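Local atomic coordinates of lectin 2 (Agrocybe aegerita, PDB entry 4TQM), a protein that probably binds glycans that end in N-acetylglucosamine, holding their terminal sugars between neighbouring blades of a beta-propeller. Residues K137-S142 with K158-D163; I101-Y106 with G151-V156; R171-L176 with V188-K193; H184-G189 with I197-G202. The protein carries 1 engineered substitution. All coordinates share one frame; numbering follows the deposited sequence.

Contact 1 (K137-S142 with K158-D163). With GAL (beta-D-galactopyranose), chain C; NAG (2-acetamido-2-deoxy-beta-D-glucopyranose), chain D; NAG (2-acetamido-2-deoxy-beta-D-glucopyranose), chain B.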
# COMPACT_ATOMS: atom_id res chain seq x y z
N LYS A 137 8.86 -16.88 12.73
CA LYS A 137 8.92 -16.85 14.19
C LYS A 137 8.56 -15.48 14.77
O LYS A 137 8.65 -15.28 15.98
CB LYS A 137 10.30 -17.27 14.68
CG LYS A 137 10.72 -18.66 14.23
CD LYS A 137 9.69 -19.70 14.62
CE LYS A 137 10.22 -21.10 14.38
NZ LYS A 137 10.76 -21.24 13.01
N GLY A 138 8.15 -14.56 13.91
CA GLY A 138 7.79 -13.23 14.35
C GLY A 138 8.28 -12.14 13.43
O GLY A 138 8.43 -12.35 12.22
N VAL A 139 8.53 -10.97 13.99
CA VAL A 139 8.96 -9.80 13.22
C VAL A 139 10.48 -9.70 13.16
O VAL A 139 11.15 -9.64 14.20
CB VAL A 139 8.38 -8.50 13.82
CG1 VAL A 139 8.76 -7.30 12.96
CG2 VAL A 139 6.86 -8.62 13.94
N LEU A 140 11.01 -9.69 11.94
CA LEU A 140 12.45 -9.60 11.70
C LEU A 140 12.77 -8.23 11.13
O LEU A 140 12.11 -7.78 10.19
CB LEU A 140 12.89 -10.65 10.69
CG LEU A 140 12.93 -12.16 11.00
CD1 LEU A 140 13.87 -12.47 12.14
CD2 LEU A 140 11.54 -12.73 11.26
N VAL A 141 13.78 -7.56 11.68
CA VAL A 141 14.15 -6.24 11.19
C VAL A 141 15.62 -6.19 10.76
O VAL A 141 16.49 -6.68 11.48
CB VAL A 141 13.90 -5.15 12.26
CG1 VAL A 141 14.41 -3.80 11.80
CG2 VAL A 141 12.42 -5.07 12.60
N SER A 142 15.87 -5.62 9.59
CA SER A 142 17.22 -5.28 9.17
C SER A 142 17.39 -3.76 9.16
O SER A 142 16.76 -3.06 8.37
CB SER A 142 17.54 -5.84 7.78
OG SER A 142 18.78 -5.33 7.32
N LYS A 158 8.50 -11.76 19.04
CA LYS A 158 7.98 -13.10 18.80
C LYS A 158 6.46 -13.11 18.69
O LYS A 158 5.77 -13.77 19.47
CB LYS A 158 8.44 -14.05 19.90
CG LYS A 158 9.92 -14.39 19.86
CD LYS A 158 10.37 -15.08 21.15
CE LYS A 158 11.69 -15.82 20.96
NZ LYS A 158 12.75 -14.94 20.41
N ASP A 159 5.93 -12.38 17.71
CA ASP A 159 4.49 -12.36 17.45
C ASP A 159 4.24 -11.90 16.02
O ASP A 159 5.17 -11.49 15.32
CB ASP A 159 3.77 -11.45 18.44
CG ASP A 159 2.37 -11.94 18.79
OD1 ASP A 159 1.74 -12.62 17.94
OD2 ASP A 159 1.90 -11.66 19.91
N PHE A 160 2.98 -11.97 15.59
CA PHE A 160 2.59 -11.60 14.22
C PHE A 160 3.31 -12.46 13.18
O PHE A 160 3.51 -12.03 12.04
CB PHE A 160 2.83 -10.11 13.94
CG PHE A 160 2.17 -9.19 14.93
CD1 PHE A 160 0.81 -8.95 14.88
CD2 PHE A 160 2.93 -8.55 15.91
CE1 PHE A 160 0.21 -8.10 15.79
CE2 PHE A 160 2.33 -7.70 16.82
CZ PHE A 160 0.97 -7.47 16.76
N GLY A 161 3.70 -13.67 13.58
CA GLY A 161 4.40 -14.57 12.70
C GLY A 161 3.55 -15.76 12.31
O GLY A 161 2.54 -16.05 12.96
N TYR A 162 3.96 -16.45 11.25
CA TYR A 162 3.24 -17.63 10.80
C TYR A 162 3.23 -18.69 11.91
O TYR A 162 2.20 -19.29 12.19
CB TYR A 162 3.87 -18.20 9.53
CG TYR A 162 3.05 -19.31 8.90
CD1 TYR A 162 2.12 -19.04 7.91
CD2 TYR A 162 3.20 -20.63 9.31
CE1 TYR A 162 1.36 -20.04 7.34
CE2 TYR A 162 2.45 -21.64 8.74
CZ TYR A 162 1.54 -21.35 7.76
OH TYR A 162 0.79 -22.35 7.19
N ASP A 163 4.39 -18.89 12.53
CA ASP A 163 4.52 -19.87 13.60
C ASP A 163 4.71 -19.17 14.94
O ASP A 163 5.19 -19.76 15.91
CB ASP A 163 5.67 -20.83 13.31
CG ASP A 163 5.59 -22.10 14.15
OD1 ASP A 163 4.49 -22.41 14.65
OD2 ASP A 163 6.62 -22.78 14.30
C1 GAL C . 11.83 -22.15 9.86
C2 GAL C . 11.91 -20.65 9.61
C3 GAL C . 13.29 -20.09 9.94
C4 GAL C . 13.79 -20.60 11.29
C5 GAL C . 13.63 -22.12 11.36
C6 GAL C . 14.12 -22.67 12.69
O2 GAL C . 11.65 -20.39 8.25
O3 GAL C . 13.24 -18.68 9.96
O4 GAL C . 13.07 -20.00 12.35
O5 GAL C . 12.27 -22.45 11.17
O6 GAL C . 14.30 -24.06 12.59
C1 NAG D . -3.60 -14.86 19.63
C2 NAG D . -2.92 -13.93 18.62
C3 NAG D . -1.47 -13.72 19.03
C4 NAG D . -1.40 -13.23 20.47
C5 NAG D . -2.17 -14.16 21.40
C6 NAG D . -2.19 -13.60 22.81
C7 NAG D . -3.91 -14.12 16.39
C8 NAG D . -3.68 -14.57 14.98
N2 NAG D . -3.00 -14.50 17.29
O3 NAG D . -0.86 -12.77 18.18
O4 NAG D . -0.05 -13.16 20.88
O5 NAG D . -3.49 -14.33 20.94
O6 NAG D . -3.14 -14.30 23.59
O7 NAG D . -4.90 -13.44 16.66
C1 NAG B . 8.21 -26.32 9.39
C2 NAG B . 8.30 -25.53 8.09
C3 NAG B . 9.53 -24.62 8.09
C4 NAG B . 9.53 -23.75 9.34
C5 NAG B . 9.34 -24.63 10.58
C6 NAG B . 9.24 -23.82 11.86
C7 NAG B . 7.21 -27.02 6.49
C8 NAG B . 6.75 -26.58 5.14
N2 NAG B . 8.32 -26.45 6.96
O1 NAG B . 7.06 -27.15 9.41
O3 NAG B . 9.53 -23.79 6.94
O4 NAG B . 10.75 -23.03 9.46
O5 NAG B . 8.17 -25.41 10.47
O6 NAG B . 10.51 -23.72 12.47
O7 NAG B . 6.57 -27.88 7.09

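Contact 2 (I101-Y106 with G151-V156). With NAG (2-acetamido-2-deoxy-beta-D-glucopyranose), chain E.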
# COMPACT_ATOMS: atom_id res chain seq x y z
N ILE A 101 21.71 -7.44 1.19
CA ILE A 101 21.62 -8.38 2.29
C ILE A 101 21.20 -9.77 1.82
O ILE A 101 20.29 -9.91 0.99
CB ILE A 101 20.66 -7.87 3.41
CG1 ILE A 101 20.66 -8.83 4.61
CG2 ILE A 101 19.25 -7.66 2.87
CD1 ILE A 101 19.72 -8.39 5.72
N ALA A 102 21.88 -10.79 2.33
CA ALA A 102 21.55 -12.18 2.01
C ALA A 102 20.49 -12.74 2.96
O ALA A 102 20.73 -13.73 3.66
CB ALA A 102 22.80 -13.04 2.04
N ASN A 103 19.33 -12.10 2.97
CA ASN A 103 18.19 -12.59 3.76
C ASN A 103 16.89 -12.05 3.17
O ASN A 103 16.91 -11.35 2.16
CB ASN A 103 18.34 -12.19 5.23
CG ASN A 103 17.67 -13.18 6.18
OD1 ASN A 103 16.57 -13.66 5.92
ND2 ASN A 103 18.34 -13.48 7.29
N PHE A 104 15.76 -12.39 3.80
CA PHE A 104 14.44 -11.98 3.31
C PHE A 104 14.17 -12.46 1.89
O PHE A 104 13.39 -11.84 1.15
CB PHE A 104 14.25 -10.46 3.41
CG PHE A 104 14.38 -9.91 4.80
CD1 PHE A 104 13.32 -9.99 5.69
CD2 PHE A 104 15.55 -9.30 5.22
CE1 PHE A 104 13.43 -9.49 6.98
CE2 PHE A 104 15.67 -8.79 6.50
CZ PHE A 104 14.61 -8.89 7.38
N GLY A 105 14.79 -13.57 1.50
CA GLY A 105 14.66 -14.09 0.15
C GLY A 105 13.99 -15.45 0.09
O GLY A 105 13.87 -16.13 1.11
N TYR A 106 13.55 -15.84 -1.10
CA TYR A 106 12.91 -17.14 -1.29
C TYR A 106 13.90 -18.25 -0.95
O TYR A 106 13.54 -19.23 -0.29
CB TYR A 106 12.40 -17.30 -2.72
CG TYR A 106 11.56 -18.54 -2.94
CD1 TYR A 106 10.18 -18.50 -2.84
CD2 TYR A 106 12.16 -19.76 -3.24
CE1 TYR A 106 9.41 -19.64 -3.03
CE2 TYR A 106 11.40 -20.90 -3.43
CZ TYR A 106 10.03 -20.83 -3.33
OH TYR A 106 9.27 -21.97 -3.52
N GLY A 151 22.21 -4.13 8.47
CA GLY A 151 22.51 -5.04 9.56
C GLY A 151 21.82 -6.37 9.34
O GLY A 151 20.93 -6.48 8.51
N PRO A 152 22.24 -7.40 10.10
CA PRO A 152 21.65 -8.73 9.98
C PRO A 152 20.17 -8.74 10.36
O PRO A 152 19.75 -7.92 11.19
CB PRO A 152 22.45 -9.56 11.00
CG PRO A 152 22.98 -8.55 11.97
CD PRO A 152 23.27 -7.33 11.15
N ALA A 153 19.40 -9.63 9.76
CA ALA A 153 17.99 -9.78 10.11
C ALA A 153 17.87 -10.25 11.55
O ALA A 153 18.36 -11.32 11.90
CB ALA A 153 17.30 -10.75 9.17
N THR A 154 17.22 -9.44 12.39
CA THR A 154 17.10 -9.75 13.81
C THR A 154 15.64 -9.90 14.22
O THR A 154 14.81 -9.04 13.91
CB THR A 154 17.76 -8.65 14.67
OG1 THR A 154 19.03 -8.30 14.13
CG2 THR A 154 17.93 -9.13 16.11
N LEU A 155 15.33 -10.98 14.92
CA LEU A 155 13.98 -11.19 15.45
C LEU A 155 13.77 -10.25 16.64
O LEU A 155 14.39 -10.43 17.69
CB LEU A 155 13.79 -12.64 15.88
CG LEU A 155 12.36 -13.07 16.26
CD1 LEU A 155 11.43 -12.95 15.06
CD2 LEU A 155 12.35 -14.49 16.81
N VAL A 156 12.91 -9.25 16.46
CA VAL A 156 12.71 -8.22 17.48
C VAL A 156 11.39 -8.38 18.24
O VAL A 156 11.14 -7.66 19.21
CB VAL A 156 12.77 -6.81 16.88
CG1 VAL A 156 14.11 -6.57 16.19
CG2 VAL A 156 11.61 -6.60 15.91
C1 NAG E . 14.36 -17.83 9.61
C2 NAG E . 14.00 -16.52 8.93
C3 NAG E . 15.27 -15.83 8.46
C4 NAG E . 16.22 -15.66 9.64
C5 NAG E . 16.48 -17.00 10.32
C6 NAG E . 17.33 -16.80 11.57
C7 NAG E . 11.76 -16.54 7.96
C8 NAG E . 10.94 -16.75 6.72
N2 NAG E . 13.07 -16.74 7.84
O3 NAG E . 14.98 -14.58 7.88
O4 NAG E . 17.44 -15.09 9.21
O5 NAG E . 15.26 -17.63 10.68
O6 NAG E . 17.52 -18.03 12.22
O7 NAG E . 11.21 -16.20 9.01
O HOH W 1 21.11 -11.57 7.82

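Contact 3 (R171-L176 with V188-K193). With NAG (2-acetamido-2-deoxy-beta-D-glucopyranose), chain D; NAG (2-acetamido-2-deoxy-beta-D-glucopyranose), chain F; GAL (beta-D-galactopyranose), chain G.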
# COMPACT_ATOMS: atom_id res chain seq x y z
N ARG A 171 -6.66 -15.10 6.76
CA ARG A 171 -7.51 -14.82 7.93
C ARG A 171 -7.23 -13.46 8.55
O ARG A 171 -8.12 -12.84 9.14
CB ARG A 171 -7.31 -15.89 9.00
CG ARG A 171 -7.79 -17.28 8.62
CD ARG A 171 -7.49 -18.27 9.74
NE ARG A 171 -8.21 -17.96 10.97
CZ ARG A 171 -9.47 -18.32 11.21
NH1 ARG A 171 -10.16 -18.99 10.29
NH2 ARG A 171 -10.05 -18.00 12.36
N HIS A 172 -5.99 -12.99 8.42
CA HIS A 172 -5.50 -11.89 9.24
C HIS A 172 -4.83 -10.79 8.41
O HIS A 172 -4.41 -11.03 7.27
CB HIS A 172 -4.51 -12.43 10.27
CG HIS A 172 -5.03 -13.60 11.05
ND1 HIS A 172 -4.31 -14.76 11.23
CD2 HIS A 172 -6.21 -13.79 11.69
CE1 HIS A 172 -5.01 -15.61 11.95
NE2 HIS A 172 -6.17 -15.04 12.25
N LEU A 173 -4.72 -9.60 9.00
CA LEU A 173 -4.08 -8.48 8.31
C LEU A 173 -2.97 -7.88 9.18
O LEU A 173 -3.08 -7.85 10.39
CB LEU A 173 -5.10 -7.40 7.96
CG LEU A 173 -6.16 -7.76 6.92
CD1 LEU A 173 -7.32 -6.77 6.95
CD2 LEU A 173 -5.55 -7.81 5.52
N ARG A 174 -1.89 -7.40 8.55
CA ARG A 174 -0.78 -6.82 9.30
C ARG A 174 -0.23 -5.59 8.60
O ARG A 174 0.39 -5.68 7.54
CB ARG A 174 0.33 -7.86 9.52
CG ARG A 174 0.07 -8.84 10.66
CD ARG A 174 0.91 -10.09 10.52
NE ARG A 174 0.51 -10.88 9.35
CZ ARG A 174 1.11 -12.00 8.97
NH1 ARG A 174 2.15 -12.47 9.65
NH2 ARG A 174 0.68 -12.66 7.90
N PHE A 175 -0.46 -4.43 9.21
CA PHE A 175 -0.08 -3.14 8.65
C PHE A 175 0.93 -2.43 9.55
O PHE A 175 1.10 -2.78 10.72
CB PHE A 175 -1.31 -2.22 8.54
CG PHE A 175 -2.45 -2.80 7.75
CD1 PHE A 175 -3.76 -2.41 8.02
CD2 PHE A 175 -2.23 -3.72 6.73
CE1 PHE A 175 -4.82 -2.93 7.29
CE2 PHE A 175 -3.29 -4.25 6.01
CZ PHE A 175 -4.58 -3.85 6.29
N LEU A 176 1.60 -1.43 8.99
CA LEU A 176 2.43 -0.53 9.79
C LEU A 176 1.80 0.86 9.77
O LEU A 176 1.42 1.36 8.71
CB LEU A 176 3.86 -0.47 9.24
CG LEU A 176 4.66 -1.77 9.18
CD1 LEU A 176 6.05 -1.53 8.58
CD2 LEU A 176 4.78 -2.41 10.55
N VAL A 188 0.19 -2.89 13.47
CA VAL A 188 -1.24 -3.10 13.69
C VAL A 188 -1.65 -4.43 13.08
O VAL A 188 -1.43 -4.67 11.90
CB VAL A 188 -2.08 -1.98 13.06
CG1 VAL A 188 -3.57 -2.26 13.27
CG2 VAL A 188 -1.71 -0.64 13.66
N GLY A 189 -2.26 -5.30 13.88
CA GLY A 189 -2.61 -6.63 13.42
C GLY A 189 -4.05 -7.02 13.66
O GLY A 189 -4.52 -7.07 14.80
N PHE A 190 -4.77 -7.27 12.58
CA PHE A 190 -6.13 -7.79 12.63
C PHE A 190 -6.05 -9.31 12.72
O PHE A 190 -5.90 -9.99 11.70
CB PHE A 190 -6.89 -7.36 11.37
CG PHE A 190 -7.03 -5.87 11.22
CD1 PHE A 190 -8.21 -5.23 11.55
CD2 PHE A 190 -5.97 -5.11 10.73
CE1 PHE A 190 -8.34 -3.86 11.41
CE2 PHE A 190 -6.10 -3.74 10.59
CZ PHE A 190 -7.28 -3.11 10.93
N GLY A 191 -6.12 -9.83 13.94
CA GLY A 191 -6.00 -11.25 14.18
C GLY A 191 -7.34 -11.97 14.17
O GLY A 191 -8.23 -11.62 13.40
N ASP A 192 -7.47 -12.99 15.02
CA ASP A 192 -8.71 -13.77 15.09
C ASP A 192 -9.80 -13.06 15.88
O ASP A 192 -10.91 -12.85 15.38
CB ASP A 192 -8.44 -15.14 15.72
CG ASP A 192 -7.76 -16.09 14.76
OD1 ASP A 192 -8.22 -16.20 13.61
OD2 ASP A 192 -6.76 -16.72 15.17
N LYS A 193 -9.48 -12.68 17.11
CA LYS A 193 -10.50 -12.15 18.01
C LYS A 193 -10.24 -10.71 18.44
O LYS A 193 -11.09 -10.09 19.09
CB LYS A 193 -10.63 -13.06 19.24
CG LYS A 193 -11.15 -14.45 18.92
CD LYS A 193 -11.20 -15.35 20.15
CE LYS A 193 -12.34 -15.00 21.09
NZ LYS A 193 -12.02 -13.86 22.00
C1 NAG D . -3.60 -14.86 19.63
C2 NAG D . -2.92 -13.93 18.62
C3 NAG D . -1.47 -13.72 19.03
C4 NAG D . -1.40 -13.23 20.47
C5 NAG D . -2.17 -14.16 21.40
C6 NAG D . -2.19 -13.60 22.81
C7 NAG D . -3.91 -14.12 16.39
C8 NAG D . -3.68 -14.57 14.98
N2 NAG D . -3.00 -14.50 17.29
O3 NAG D . -0.86 -12.77 18.18
O4 NAG D . -0.05 -13.16 20.88
O5 NAG D . -3.49 -14.33 20.94
O6 NAG D . -3.14 -14.30 23.59
O7 NAG D . -4.90 -13.44 16.66
C1 NAG F . -11.23 -19.98 15.90
C2 NAG F . -11.52 -19.82 17.39
C3 NAG F . -10.63 -18.72 17.96
C4 NAG F . -9.17 -18.99 17.62
C5 NAG F . -8.98 -19.30 16.13
C6 NAG F . -7.56 -19.75 15.85
C7 NAG F . -13.86 -20.45 17.52
C8 NAG F . -13.75 -21.59 18.48
N2 NAG F . -12.92 -19.51 17.59
O1 NAG F . -12.03 -21.00 15.34
O3 NAG F . -10.77 -18.63 19.36
O4 NAG F . -8.40 -17.85 17.95
O5 NAG F . -9.87 -20.31 15.71
O6 NAG F . -7.22 -20.79 16.75
O7 NAG F . -14.78 -20.40 16.70
C1 GAL G . -7.39 -17.80 18.98
C2 GAL G . -6.52 -16.64 18.51
C3 GAL G . -5.60 -16.17 19.63
C4 GAL G . -6.39 -15.95 20.92
C5 GAL G . -7.31 -17.14 21.21
C6 GAL G . -8.19 -16.90 22.44
O2 GAL G . -5.75 -17.05 17.40
O3 GAL G . -4.99 -14.96 19.25
O4 GAL G . -7.16 -14.78 20.80
O5 GAL G . -8.13 -17.37 20.10
O6 GAL G . -7.41 -17.00 23.61
O HOH W 2 -9.21 -10.96 11.08
O HOH W 3 -6.27 -18.68 12.98

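Contact 4 (H184-G189 with I197-G202)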
# COMPACT_ATOMS: atom_id res chain seq x y z
N HIS A 184 6.14 7.74 14.87
CA HIS A 184 6.82 6.48 14.53
C HIS A 184 5.84 5.36 14.21
O HIS A 184 4.88 5.13 14.94
CB HIS A 184 7.75 6.06 15.68
CG HIS A 184 8.92 6.96 15.88
ND1 HIS A 184 10.19 6.64 15.44
CD2 HIS A 184 9.03 8.17 16.47
CE1 HIS A 184 11.02 7.61 15.75
NE2 HIS A 184 10.34 8.56 16.37
N LEU A 185 6.10 4.66 13.10
CA LEU A 185 5.25 3.55 12.66
C LEU A 185 5.21 2.42 13.67
O LEU A 185 6.25 1.90 14.08
CB LEU A 185 5.74 3.01 11.32
CG LEU A 185 5.62 3.95 10.12
CD1 LEU A 185 6.36 3.38 8.92
CD2 LEU A 185 4.16 4.18 9.78
N ASP A 186 4.00 2.03 14.07
CA ASP A 186 3.80 0.89 14.95
C ASP A 186 3.20 -0.26 14.16
O ASP A 186 2.81 -0.09 13.01
CB ASP A 186 2.87 1.27 16.10
CG ASP A 186 3.28 2.55 16.78
OD1 ASP A 186 4.27 2.54 17.54
OD2 ASP A 186 2.60 3.58 16.57
N ILE A 187 3.14 -1.44 14.77
CA ILE A 187 2.52 -2.59 14.13
C ILE A 187 1.03 -2.66 14.48
O ILE A 187 0.66 -2.50 15.64
CB ILE A 187 3.20 -3.91 14.54
CG1 ILE A 187 4.66 -3.92 14.07
CG2 ILE A 187 2.45 -5.11 13.99
CD1 ILE A 187 5.46 -5.10 14.59
N VAL A 188 0.19 -2.89 13.47
CA VAL A 188 -1.24 -3.10 13.69
C VAL A 188 -1.65 -4.43 13.08
O VAL A 188 -1.43 -4.67 11.90
CB VAL A 188 -2.08 -1.98 13.06
CG1 VAL A 188 -3.57 -2.26 13.27
CG2 VAL A 188 -1.71 -0.64 13.66
N GLY A 189 -2.26 -5.30 13.88
CA GLY A 189 -2.61 -6.63 13.42
C GLY A 189 -4.05 -7.02 13.66
O GLY A 189 -4.52 -7.07 14.80
N ILE A 197 -2.07 -4.06 18.70
CA ILE A 197 -1.02 -3.14 18.29
C ILE A 197 0.27 -3.48 19.01
O ILE A 197 0.27 -3.99 20.13
CB ILE A 197 -1.39 -1.67 18.56
CG1 ILE A 197 -1.60 -1.44 20.06
CG2 ILE A 197 -2.62 -1.26 17.77
CD1 ILE A 197 -1.75 -0.00 20.43
N SER A 198 1.39 -3.21 18.34
CA SER A 198 2.70 -3.35 18.96
C SER A 198 3.46 -2.05 18.77
O SER A 198 3.69 -1.61 17.64
CB SER A 198 3.47 -4.52 18.35
OG SER A 198 4.78 -4.58 18.89
N ARG A 199 3.82 -1.42 19.88
CA ARG A 199 4.44 -0.11 19.87
C ARG A 199 5.88 -0.15 19.36
O ARG A 199 6.66 -1.02 19.73
CB ARG A 199 4.41 0.51 21.27
CG ARG A 199 4.95 1.93 21.34
CD ARG A 199 5.30 2.31 22.77
NE ARG A 199 6.30 1.40 23.33
CZ ARG A 199 6.81 1.51 24.56
NH1 ARG A 199 6.42 2.49 25.35
NH2 ARG A 199 7.71 0.63 24.98
N ASN A 200 6.21 0.81 18.49
CA ASN A 200 7.58 1.05 18.07
C ASN A 200 8.37 1.57 19.27
O ASN A 200 8.11 2.67 19.76
CB ASN A 200 7.58 2.08 16.94
CG ASN A 200 8.95 2.29 16.32
OD1 ASN A 200 9.97 2.30 17.00
ND2 ASN A 200 8.97 2.48 15.00
N ASN A 201 9.33 0.78 19.75
CA ASN A 201 10.11 1.16 20.92
C ASN A 201 11.13 2.26 20.64
O ASN A 201 11.71 2.82 21.57
CB ASN A 201 10.81 -0.06 21.53
CG ASN A 201 9.86 -0.99 22.24
OD1 ASN A 201 8.85 -0.56 22.80
ND2 ASN A 201 10.17 -2.28 22.23
N GLY A 202 11.33 2.55 19.37
CA GLY A 202 12.26 3.60 18.97
C GLY A 202 13.64 3.07 18.62
O GLY A 202 14.37 3.68 17.84
O HOH W 4 5.51 4.22 18.73

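Contact 1 (K137-S142 with K158-D163)
This is a close backbone crossing between Lys-137 and Gly-138, just before strand 139-142, and the loop 158-163 that leaves the outermost strand of the same propeller blade. Two glycines let the segments meet: the CA atoms of Gly-138 and Gly-161 lie 4.0 Å apart, and Gly-138 has a phi of 139°, a value suited to glycine. Its CA turns a C-H toward Asp-159 O at 3.3 Å, while Val-139 adds its CG2 branch beside the same carbonyl and near Phe-160 CB.

The polar side chains reach outward, toward sugars. Lys-137 is bent at chi2 (-55°) and again at its last torsion, which carries NZ to galactose O4 of chain C at 2.7 Å and to O6 of the chain B N-acetylglucosamine at 2.6 Å. On the other side, Asp-159 OD1 accepts O3 and OD2 accepts O4 of the chain D N-acetylglucosamine, each at 2.6 Å; OD1 also takes Phe-160 N on its anti side. Phe-160 and Gly-161 form a G1 beta bulge, so the loop joins this bulge to a terminal N-acetylglucosamine pocket of a lectin propeller.

Contact 2 (I101-Y106 with G151-V156)
Ile-101 is fully extended (chi1 -176°, chi2 -179°), which carries CD1 across to Gly-151 O at 3.6 Å, and Asn-103 swings CG away from its own backbone nitrogen (chi1 -151°), so that its amide reaches Ala-153. The methyl of Ala-153 is the meeting point. It lies 3.5 Å from Asn-103 ND2, and 3.7 Å from CE2 of Phe-104, with CZ equally near; the ring is approached obliquely. One water, accepting from Ala-153 N at 3.2 Å and weakly from Asn-103 ND2, bridges the two segments.

In the beta-propeller this is a junction between blades: residues 101-106 follow the outermost strand of one blade, strand 98-101, and Ala-153 belongs to the segment that carries the outermost strand, 154-157, of the next. The loop here frames a sugar site. Asn-103 offers both ends of its amide to the chain E N-acetylglucosamine, ND2 giving a nearly straight bond (172°) to O4 at 2.7 Å, and OD1 accepting from O3 at the same length. A second donor, Phe-104 N, meets OD1 at 2.6 Å in the carbonyl plane on a lone pair, which fixes the rotation of the amide and with it the identity of the end presented to each hydroxyl. The pocket is completed by Trp-111 NE1, Gly-109 O and Glu-136 N, which also bond to the sugar. Trp-111 touches the Phe-104 ring as well, the two planes being inclined at about 40°.

Contact 3 (R171-L176 with V188-K193)
The His-172 imidazole meets Asp-192 at its edge and is covered on both faces: the acetamide methyl C8 of the chain D N-acetylglucosamine lies 3.5 Å above one, offset toward the rim, and CB of Arg-171 sits over the centre of the other. NE2 points straight at Asp-192 OD1 (2.7 Å, 175°), within the ring plane but from above the carboxylate plane. The Arg-171 guanidinium also presents an edge to OD1, side-on, through NE at 3.2 Å and NH2 at 2.9 Å, forming a salt bridge. Three N-H groups therefore converge on one oxygen. The other, OD2, accepts O2 of the chain G galactose at a distance (2.5 Å) short enough to be somewhat doubtful, and the Asp-192 backbone N reaches the acetamide O7 of the chain D sugar.

Behind this site the two segments pair as neighbouring antiparallel strands of a propeller blade, Leu-173 with Phe-190 and Phe-175 with Val-188 as hydrogen-bonded pairs. On the face of these four residues, CD2 of Phe-190 packs on Leu-173 CB at 3.7 Å, while CE2 meets CE1 of Phe-175, the two rings inclined at 61°.

His-172 ND1 accepts from Arg-168 N, so a neutral ring protonated on NE2 would satisfy both nitrogens. Asp-219, also bridged to Arg-171, lies close to Asp-192 OD1 and would tend to disfavour its ionisation, whereas the three donors on OD1 should favour it, consistent with a carboxylate that faces sugar while its backbone reads the acetamide.

Contact 4 (H184-G189 with I197-G202)
Segments 184-189 and 197-202 run in nearly opposite directions, 156° apart, and pair as antiparallel strands, Ile-187 and Ser-198 exchanging two backbone bonds of 2.9 Å before Val-188 faces Ile-197 in a non-hydrogen-bonded pair. Side chains follow the alternation. CB of Ile-187 rests 3.9 Å from CB of Ser-198, and on the reverse face CG2 of Val-188 approaches CG2 of Ile-197 more loosely.

Beyond the regular pairing, polar side chains take over from the backbone. Asp-186 OD1 uses its anti lone pair to accept Asn-200 N in an almost straight bond (2.8 Å, 174°), standing in for a strand carbonyl, while OD2 is held by Val-179 N. This hairpin of strands 186-190 and 195-198 supplies the two middle strands of a four-stranded propeller blade, within a stretch related to FG-GAP repeats.

Asn-200 answers from the facing segment. With CG opposite the backbone nitrogen (chi1 -173°), its amide crosses the Asp-186 carboxylate at about a right angle and sends ND2 to Leu-185 O at 2.9 Å, close to the amide plane. The same ND2 lies at the edge of the His-184 ring and 3.8 Å from His-184 CB. Its oxygen is used locally: OD1 accepts Gly-202 N at 2.7 Å in the carbonyl plane, closing an Asx turn just after the strand pairing. Both Asn-200 ND2 and His-184 ND1 also bond to Ile-123 O, which links this end of the hairpin to the neighbouring blade.

Contacts 3 and 4 share Val-188 and Gly-189 and knit strands 173-177, 186-190 and 195-198 into one blade, their centres about 13 Å apart. Contact 1 precedes them in the chain and lies about 13 Å from each; its Phe-160 bonds through its carbonyl to Arg-174 of contact 3 and packs on Ile-187 and Ser-198 of contact 4, so that blade and neighbour interlock. Contact 2 alternates with contact 1 in sequence, about 11 Å away, joined through adjacent strands 139-142 and 154-157. Contacts 1 and 3 both touch the chain D sugar; contact 2 holds the terminal sugar of another glycan, whose inner sugars Lys-137 of contact 1 binds, consistent with a pocket repeated at successive blade junctions.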